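Local coordinates for periplasmic binding protein (Roseiflexus sp., PDB 5Y8B) that probably binds heme in the periplasm and delivers it to an ABC-type import system, at residues V155-G160 with F186-P191; P199-V204 with R234-D239. All coordinates share one frame; numbering follows the deposited sequence.

Interaction 1: residues V155-G160 with F186-P191; sequences VQQVAG and FKPLSP
Phe186 lays one face of its ring over the methyl of Ala159, a CH-pi contact with CB 4.2 Å from the ring centroid. The ring reaches this place because CG stands anti to the carbonyl carbon (chi1 -69°). Its CB also meets the amide of Gln157, whose side chain runs across that of Phe186 at about a right angle, OE1 lying 3.8 Å from CB. Val158 is on the face opposite Ala159 and Phe186; its CG1 touches CD1 of Leu189 at 3.6 Å, the two side chains again crossing steeply. Between the faces the antiparallel backbones are joined by Val158 N to Lys187 O (2.9 Å) and Lys187 N to Val158 O (3.1 Å). A third bond, Leu189 N to Gln156 O, is almost straight at the hydrogen (175°), although the donor is tilted 21° from the carbonyl plane. One water bridges the segments beyond it, donating to Gln156 OE1 and Leu189 O, while Gln156 NE2 is held by Gly152 O. Strand 155-159 pairs along its other edge with strand 144-151, where Leu148 packs against both Val158 and Leu189. Strand 186-188 adds to the sheet at the edge of 155-159 away from strand 144-151, and Ser190 stands at the N-cap of helix 191-197, its OG making a weak hydrogen bond to Val193 N.

Interaction 2: residues P199-V204 with R234-D239; sequences PDVLLV and RIIALD
Leu202 is bonded through both its backbone polar atoms, N to Arg234 O (3.0 Å) and O to Ile236 N (2.8 Å); Val204 repeats the pattern with Ile236 O and Leu238 N. These hydrogen bonds join strands 201-204 and 235-238 in parallel, their axes only 16° apart. The last of them is the least axial, Leu238 N being tilted 25° from the plane of the Val204 carbonyl. Between these bonds, CA-H...O contacts such as Ile235 CA to Leu202 O add weaker support.

Apolar contacts divide between the two faces. On one, Leu202 and Ile235 lie side by side and point the same way, CD1 to CD1 3.9 Å apart, and Val204 CG2 rests against both Ile235 CG2 and Ala237 CB. On the other, Val201 CG2 meets Ile236 CD1 at 3.4 Å, and Leu203 CD1 reaches Ile236 CG2 at 3.7 Å and, more loosely, Leu238 CD1. With CG anti to the backbone N (chi1 -177°), Leu203 directs that methyl at the neighbouring strand.

At the start of the pairing the aliphatic part of Arg234 lies against the backbone carbonyl of Asp200, CD to O 3.3 Å. The polar ends turn to other partners, Arg234 NE to Gln232 OE1 and Asp200 OD2 to the backbone N of His144.

Helix 250-265 covers the Ile236 and Leu238 face, and helix 164-171 packs on Leu203. Parallel strands joined through intervening helices, with helices against the sheet, are characteristic of the alpha/beta lobes of periplasmic binding proteins.

Overall arrangement
Interaction 1 and interaction 2 belong to the same mixed sheet, their centres 14 Å apart and their nearest atoms about 7 Å apart without touching. Strand 144-151 joins them: it pairs antiparallel with 155-159 and parallel with 201-205, which in turn carries 235-238. The contacts follow one another along the chain, 155-160 with 186-191 closing before 199-204 pairs with 234-239, and helix 191-197 leads from the first to the second. Through the shared strand 144-151, the antiparallel pairing of interaction 1 and the parallel pairing of interaction 2 become parts of one lobe, separate from the parallel sheet formed by 28-30, 8-10, 66-70 and 89-92.

Interaction 1: residues V155-G160 with F186-P191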
ATOM      1  N   VAL A 155       5.857 -17.408  -3.180  1.00 47.23           N
ATOM      2  CA  VAL A 155       4.709 -16.862  -2.445  1.00 45.49           C
ATOM      3  C   VAL A 155       3.516 -16.702  -3.404  1.00 42.76           C
ATOM      4  O   VAL A 155       3.634 -16.053  -4.459  1.00 41.05           O
ATOM      5  CB  VAL A 155       5.053 -15.498  -1.766  1.00 46.05           C
ATOM      6  CG1 VAL A 155       3.803 -14.790  -1.254  1.00 45.20           C
ATOM      7  CG2 VAL A 155       6.054 -15.669  -0.625  1.00 45.64           C
ATOM      8  N   GLN A 156       2.385 -17.315  -3.044  1.00 38.90           N
ATOM      9  CA  GLN A 156       1.109 -17.117  -3.749  1.00 37.35           C
ATOM     10  C   GLN A 156      -0.032 -17.068  -2.741  1.00 36.94           C
ATOM     11  O   GLN A 156      -0.500 -18.101  -2.239  1.00 34.38           O
ATOM     12  CB  GLN A 156       0.872 -18.211  -4.786  1.00 38.00           C
ATOM     13  CG  GLN A 156       1.670 -18.041  -6.065  1.00 38.92           C
ATOM     14  CD  GLN A 156       1.774 -19.311  -6.874  1.00 40.26           C
ATOM     15  OE1 GLN A 156       1.053 -20.279  -6.636  1.00 40.64           O
ATOM     16  NE2 GLN A 156       2.673 -19.311  -7.855  1.00 40.76           N
ATOM     17  N   GLN A 157      -0.460 -15.852  -2.426  1.00 36.66           N
ATOM     18  CA  GLN A 157      -1.412 -15.642  -1.340  1.00 36.69           C
ATOM     19  C   GLN A 157      -2.624 -14.797  -1.751  1.00 36.47           C
ATOM     20  O   GLN A 157      -2.555 -14.002  -2.691  1.00 34.90           O
ATOM     21  CB  GLN A 157      -0.693 -15.052  -0.117  1.00 37.70           C
ATOM     22  CG  GLN A 157       0.204 -16.065   0.595  1.00 41.02           C
ATOM     23  CD  GLN A 157       1.089 -15.478   1.681  1.00 46.20           C
ATOM     24  OE1 GLN A 157       1.311 -14.264   1.757  1.00 52.24           O
ATOM     25  NE2 GLN A 157       1.617 -16.348   2.526  1.00 48.02           N
ATOM     26  N   VAL A 158      -3.741 -15.018  -1.059  1.00 33.85           N
ATOM     27  CA  VAL A 158      -4.939 -14.189  -1.191  1.00 31.08           C
ATOM     28  C   VAL A 158      -5.053 -13.283   0.026  1.00 30.93           C
ATOM     29  O   VAL A 158      -4.599 -13.646   1.121  1.00 32.99           O
ATOM     30  CB  VAL A 158      -6.236 -15.025  -1.355  1.00 31.12           C
ATOM     31  CG1 VAL A 158      -6.368 -15.522  -2.779  1.00 31.41           C
ATOM     32  CG2 VAL A 158      -6.300 -16.196  -0.376  1.00 29.96           C
ATOM     33  N   ALA A 159      -5.642 -12.104  -0.160  1.00 28.92           N
ATOM     34  CA  ALA A 159      -5.913 -11.205   0.960  1.00 29.16           C
ATOM     35  C   ALA A 159      -7.384 -11.216   1.315  1.00 29.73           C
ATOM     36  O   ALA A 159      -8.243 -11.087   0.440  1.00 29.20           O
ATOM     37  CB  ALA A 159      -5.455  -9.789   0.655  1.00 28.64           C
ATOM     38  N   GLY A 160      -7.654 -11.389   2.606  1.00 29.41           N
ATOM     39  CA  GLY A 160      -9.000 -11.306   3.151  1.00 29.97           C
ATOM     40  C   GLY A 160      -9.179 -10.088   4.029  1.00 29.15           C
ATOM     41  O   GLY A 160      -8.668  -9.009   3.710  1.00 28.70           O
ATOM     42  N   PHE A 186      -3.497 -12.496   5.098  1.00 35.67           N
ATOM     43  CA  PHE A 186      -2.867 -13.172   3.965  1.00 37.34           C
ATOM     44  C   PHE A 186      -2.753 -14.672   4.205  1.00 37.37           C
ATOM     45  O   PHE A 186      -2.118 -15.111   5.170  1.00 41.77           O
ATOM     46  CB  PHE A 186      -1.509 -12.525   3.639  1.00 35.43           C
ATOM     47  CG  PHE A 186      -1.628 -11.128   3.081  1.00 38.47           C
ATOM     48  CD1 PHE A 186      -1.758 -10.016   3.936  1.00 36.94           C
ATOM     49  CD2 PHE A 186      -1.618 -10.910   1.693  1.00 39.50           C
ATOM     50  CE1 PHE A 186      -1.890  -8.728   3.416  1.00 36.33           C
ATOM     51  CE2 PHE A 186      -1.732  -9.617   1.174  1.00 39.44           C
ATOM     52  CZ  PHE A 186      -1.875  -8.526   2.035  1.00 36.81           C
ATOM     53  N   LYS A 187      -3.387 -15.446   3.326  1.00 38.03           N
ATOM     54  CA  LYS A 187      -3.379 -16.911   3.398  1.00 39.89           C
ATOM     55  C   LYS A 187      -2.986 -17.527   2.059  1.00 41.23           C
ATOM     56  O   LYS A 187      -3.322 -16.960   1.014  1.00 41.76           O
ATOM     57  CB  LYS A 187      -4.732 -17.461   3.897  1.00 37.86           C
ATOM     58  CG  LYS A 187      -5.089 -17.057   5.337  1.00 38.80           C
ATOM     59  CD  LYS A 187      -4.020 -17.446   6.371  1.00 36.95           C
ATOM     60  CE  LYS A 187      -3.996 -16.514   7.581  1.00 36.62           C
ATOM     61  NZ  LYS A 187      -5.227 -16.597   8.431  1.00 35.16           N
ATOM     62  N   PRO A 188      -2.244 -18.664   2.083  1.00 43.82           N
ATOM     63  CA  PRO A 188      -1.918 -19.381   0.840  1.00 43.96           C
ATOM     64  C   PRO A 188      -3.135 -19.633  -0.057  1.00 44.17           C
ATOM     65  O   PRO A 188      -4.180 -20.090   0.406  1.00 45.75           O
ATOM     66  CB  PRO A 188      -1.318 -20.701   1.339  1.00 41.69           C
ATOM     67  CG  PRO A 188      -0.663 -20.326   2.626  1.00 43.46           C
ATOM     68  CD  PRO A 188      -1.488 -19.215   3.234  1.00 44.07           C
ATOM     69  N   LEU A 189      -2.968 -19.297  -1.330  1.00 43.85           N
ATOM     70  CA  LEU A 189      -3.977 -19.457  -2.359  1.00 45.24           C
ATOM     71  C   LEU A 189      -4.217 -20.939  -2.685  1.00 46.62           C
ATOM     72  O   LEU A 189      -3.278 -21.662  -3.029  1.00 47.39           O
ATOM     73  CB  LEU A 189      -3.508 -18.692  -3.602  1.00 46.87           C
ATOM     74  CG  LEU A 189      -4.189 -18.790  -4.967  1.00 49.88           C
ATOM     75  CD1 LEU A 189      -5.617 -18.310  -4.845  1.00 52.67           C
ATOM     76  CD2 LEU A 189      -3.445 -17.942  -5.986  1.00 49.99           C
ATOM     77  N   SER A 190      -5.471 -21.380  -2.561  1.00 43.70           N
ATOM     78  CA  SER A 190      -5.861 -22.738  -2.945  1.00 42.72           C
ATOM     79  C   SER A 190      -6.815 -22.740  -4.148  1.00 40.10           C
ATOM     80  O   SER A 190      -7.633 -21.823  -4.282  1.00 40.85           O
ATOM     81  CB  SER A 190      -6.466 -23.504  -1.756  1.00 44.57           C
ATOM     82  OG  SER A 190      -7.764 -23.046  -1.419  1.00 46.92           O
ATOM     83  N   PRO A 191      -6.714 -23.765  -5.030  1.00 37.97           N
ATOM     84  CA  PRO A 191      -7.679 -23.898  -6.134  1.00 36.54           C
ATOM     85  C   PRO A 191      -9.153 -23.937  -5.684  1.00 36.73           C
ATOM     86  O   PRO A 191     -10.014 -23.487  -6.433  1.00 37.02           O
ATOM     87  CB  PRO A 191      -7.281 -25.222  -6.784  1.00 35.42           C
ATOM     88  CG  PRO A 191      -5.827 -25.343  -6.504  1.00 35.94           C
ATOM     89  CD  PRO A 191      -5.647 -24.783  -5.124  1.00 36.93           C
TER
HETATM   90  O   HOH W   1      -1.070 -21.589  -5.106  1.00 48.82           O

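Interaction 2: residues P199-V204 with R234-D239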
ATOM      1  N   PRO A 199     -14.238 -15.079  -9.001  1.00 34.69           N
ATOM      2  CA  PRO A 199     -14.076 -13.635  -9.111  1.00 34.25           C
ATOM      3  C   PRO A 199     -14.284 -13.127 -10.535  1.00 32.67           C
ATOM      4  O   PRO A 199     -13.866 -13.777 -11.505  1.00 32.14           O
ATOM      5  CB  PRO A 199     -12.624 -13.395  -8.653  1.00 34.18           C
ATOM      6  CG  PRO A 199     -11.936 -14.694  -8.820  1.00 35.01           C
ATOM      7  CD  PRO A 199     -12.986 -15.730  -8.560  1.00 35.62           C
ATOM      8  N   ASP A 200     -14.953 -11.985 -10.633  1.00 31.13           N
ATOM      9  CA  ASP A 200     -15.134 -11.273 -11.895  1.00 31.09           C
ATOM     10  C   ASP A 200     -13.849 -10.601 -12.344  1.00 29.75           C
ATOM     11  O   ASP A 200     -13.636 -10.394 -13.532  1.00 30.93           O
ATOM     12  CB  ASP A 200     -16.238 -10.240 -11.748  1.00 30.28           C
ATOM     13  CG  ASP A 200     -17.510 -10.854 -11.251  1.00 32.95           C
ATOM     14  OD1 ASP A 200     -18.012 -11.775 -11.939  1.00 35.21           O
ATOM     15  OD2 ASP A 200     -17.991 -10.450 -10.161  1.00 31.85           O
ATOM     16  N   VAL A 201     -12.991 -10.282 -11.383  1.00 28.52           N
ATOM     17  CA  VAL A 201     -11.759  -9.557 -11.655  1.00 29.14           C
ATOM     18  C   VAL A 201     -10.642  -9.947 -10.669  1.00 26.90           C
ATOM     19  O   VAL A 201     -10.874 -10.129  -9.466  1.00 26.21           O
ATOM     20  CB  VAL A 201     -12.014  -8.015 -11.844  1.00 29.79           C
ATOM     21  CG1 VAL A 201     -12.719  -7.387 -10.662  1.00 28.22           C
ATOM     22  CG2 VAL A 201     -10.735  -7.273 -12.196  1.00 30.66           C
ATOM     23  N   LEU A 202      -9.447 -10.144 -11.217  1.00 25.94           N
ATOM     24  CA  LEU A 202      -8.260 -10.419 -10.418  1.00 26.05           C
ATOM     25  C   LEU A 202      -7.426  -9.157 -10.222  1.00 26.71           C
ATOM     26  O   LEU A 202      -7.004  -8.538 -11.199  1.00 28.93           O
ATOM     27  CB  LEU A 202      -7.421 -11.520 -11.061  1.00 26.38           C
ATOM     28  CG  LEU A 202      -8.022 -12.922 -11.128  1.00 29.45           C
ATOM     29  CD1 LEU A 202      -7.010 -13.870 -11.760  1.00 30.18           C
ATOM     30  CD2 LEU A 202      -8.481 -13.431  -9.760  1.00 28.37           C
ATOM     31  N   LEU A 203      -7.221  -8.781  -8.960  1.00 25.81           N
ATOM     32  CA  LEU A 203      -6.416  -7.631  -8.572  1.00 25.44           C
ATOM     33  C   LEU A 203      -5.024  -8.079  -8.105  1.00 26.32           C
ATOM     34  O   LEU A 203      -4.894  -8.925  -7.205  1.00 26.05           O
ATOM     35  CB  LEU A 203      -7.126  -6.854  -7.465  1.00 26.14           C
ATOM     36  CG  LEU A 203      -6.502  -5.564  -6.934  1.00 26.29           C
ATOM     37  CD1 LEU A 203      -6.429  -4.486  -8.018  1.00 25.71           C
ATOM     38  CD2 LEU A 203      -7.327  -5.072  -5.760  1.00 26.10           C
ATOM     39  N   VAL A 204      -3.990  -7.527  -8.738  1.00 25.72           N
ATOM     40  CA  VAL A 204      -2.611  -7.911  -8.460  1.00 26.31           C
ATOM     41  C   VAL A 204      -1.696  -6.685  -8.330  1.00 28.62           C
ATOM     42  O   VAL A 204      -2.124  -5.536  -8.547  1.00 28.68           O
ATOM     43  CB  VAL A 204      -2.057  -8.927  -9.499  1.00 26.27           C
ATOM     44  CG1 VAL A 204      -2.837 -10.244  -9.461  1.00 26.05           C
ATOM     45  CG2 VAL A 204      -2.014  -8.346 -10.918  1.00 25.70           C
ATOM     46  N   ARG A 234      -9.531 -10.607 -17.213  1.00 37.77           N
ATOM     47  CA  ARG A 234      -9.890  -9.385 -16.511  1.00 36.84           C
ATOM     48  C   ARG A 234      -8.999  -9.213 -15.290  1.00 36.16           C
ATOM     49  O   ARG A 234      -9.325  -9.661 -14.185  1.00 35.99           O
ATOM     50  CB  ARG A 234     -11.373  -9.390 -16.174  1.00 39.29           C
ATOM     51  CG  ARG A 234     -11.943  -8.032 -15.816  1.00 43.90           C
ATOM     52  CD  ARG A 234     -13.463  -8.066 -15.848  1.00 46.39           C
ATOM     53  NE  ARG A 234     -14.036  -8.014 -17.200  1.00 51.03           N
ATOM     54  CZ  ARG A 234     -14.055  -6.932 -17.989  1.00 53.01           C
ATOM     55  NH1 ARG A 234     -13.511  -5.774 -17.600  1.00 49.24           N
ATOM     56  NH2 ARG A 234     -14.614  -7.012 -19.191  1.00 53.35           N
ATOM     57  N   ILE A 235      -7.860  -8.564 -15.521  1.00 34.83           N
ATOM     58  CA  ILE A 235      -6.815  -8.395 -14.513  1.00 34.20           C
ATOM     59  C   ILE A 235      -6.557  -6.909 -14.312  1.00 32.08           C
ATOM     60  O   ILE A 235      -6.374  -6.192 -15.292  1.00 33.67           O
ATOM     61  CB  ILE A 235      -5.475  -9.060 -14.943  1.00 33.88           C
ATOM     62  CG1 ILE A 235      -5.673 -10.423 -15.653  1.00 34.90           C
ATOM     63  CG2 ILE A 235      -4.472  -9.082 -13.794  1.00 33.46           C
ATOM     64  CD1 ILE A 235      -6.253 -11.560 -14.833  1.00 35.93           C
ATOM     65  N   ILE A 236      -6.558  -6.467 -13.051  1.00 30.56           N
ATOM     66  CA  ILE A 236      -6.157  -5.102 -12.651  1.00 29.34           C
ATOM     67  C   ILE A 236      -4.819  -5.205 -11.904  1.00 28.92           C
ATOM     68  O   ILE A 236      -4.717  -5.952 -10.930  1.00 28.39           O
ATOM     69  CB  ILE A 236      -7.210  -4.381 -11.742  1.00 27.96           C
ATOM     70  CG1 ILE A 236      -8.579  -4.309 -12.415  1.00 27.73           C
ATOM     71  CG2 ILE A 236      -6.750  -2.965 -11.380  1.00 26.12           C
ATOM     72  CD1 ILE A 236      -9.740  -4.117 -11.439  1.00 28.13           C
ATOM     73  N   ALA A 237      -3.806  -4.474 -12.378  1.00 27.54           N
ATOM     74  CA  ALA A 237      -2.476  -4.457 -11.747  1.00 28.04           C
ATOM     75  C   ALA A 237      -2.081  -3.044 -11.347  1.00 27.89           C
ATOM     76  O   ALA A 237      -2.009  -2.139 -12.190  1.00 28.77           O
ATOM     77  CB  ALA A 237      -1.422  -5.063 -12.665  1.00 28.96           C
ATOM     78  N   LEU A 238      -1.861  -2.854 -10.054  1.00 26.99           N
ATOM     79  CA  LEU A 238      -1.438  -1.562  -9.529  1.00 28.17           C
ATOM     80  C   LEU A 238      -0.131  -1.743  -8.785  1.00 27.73           C
ATOM     81  O   LEU A 238       0.152  -2.831  -8.307  1.00 26.94           O
ATOM     82  CB  LEU A 238      -2.523  -0.960  -8.621  1.00 27.45           C
ATOM     83  CG  LEU A 238      -3.851  -0.593  -9.302  1.00 27.93           C
ATOM     84  CD1 LEU A 238      -4.964  -0.423  -8.282  1.00 28.97           C
ATOM     85  CD2 LEU A 238      -3.754   0.655 -10.167  1.00 26.61           C
ATOM     86  N   ASP A 239       0.680  -0.693  -8.696  1.00 28.42           N
ATOM     87  CA  ASP A 239       1.891  -0.791  -7.887  1.00 28.86           C
ATOM     88  C   ASP A 239       1.495  -0.746  -6.404  1.00 28.58           C
ATOM     89  O   ASP A 239       0.442  -0.193  -6.046  1.00 24.91           O
ATOM     90  CB  ASP A 239       2.934   0.272  -8.270  1.00 30.52           C
ATOM     91  CG  ASP A 239       2.781   1.537  -7.491  1.00 33.87           C
ATOM     92  OD1 ASP A 239       3.444   1.697  -6.440  1.00 40.01           O
ATOM     93  OD2 ASP A 239       1.967   2.362  -7.913  1.00 36.18           O
TER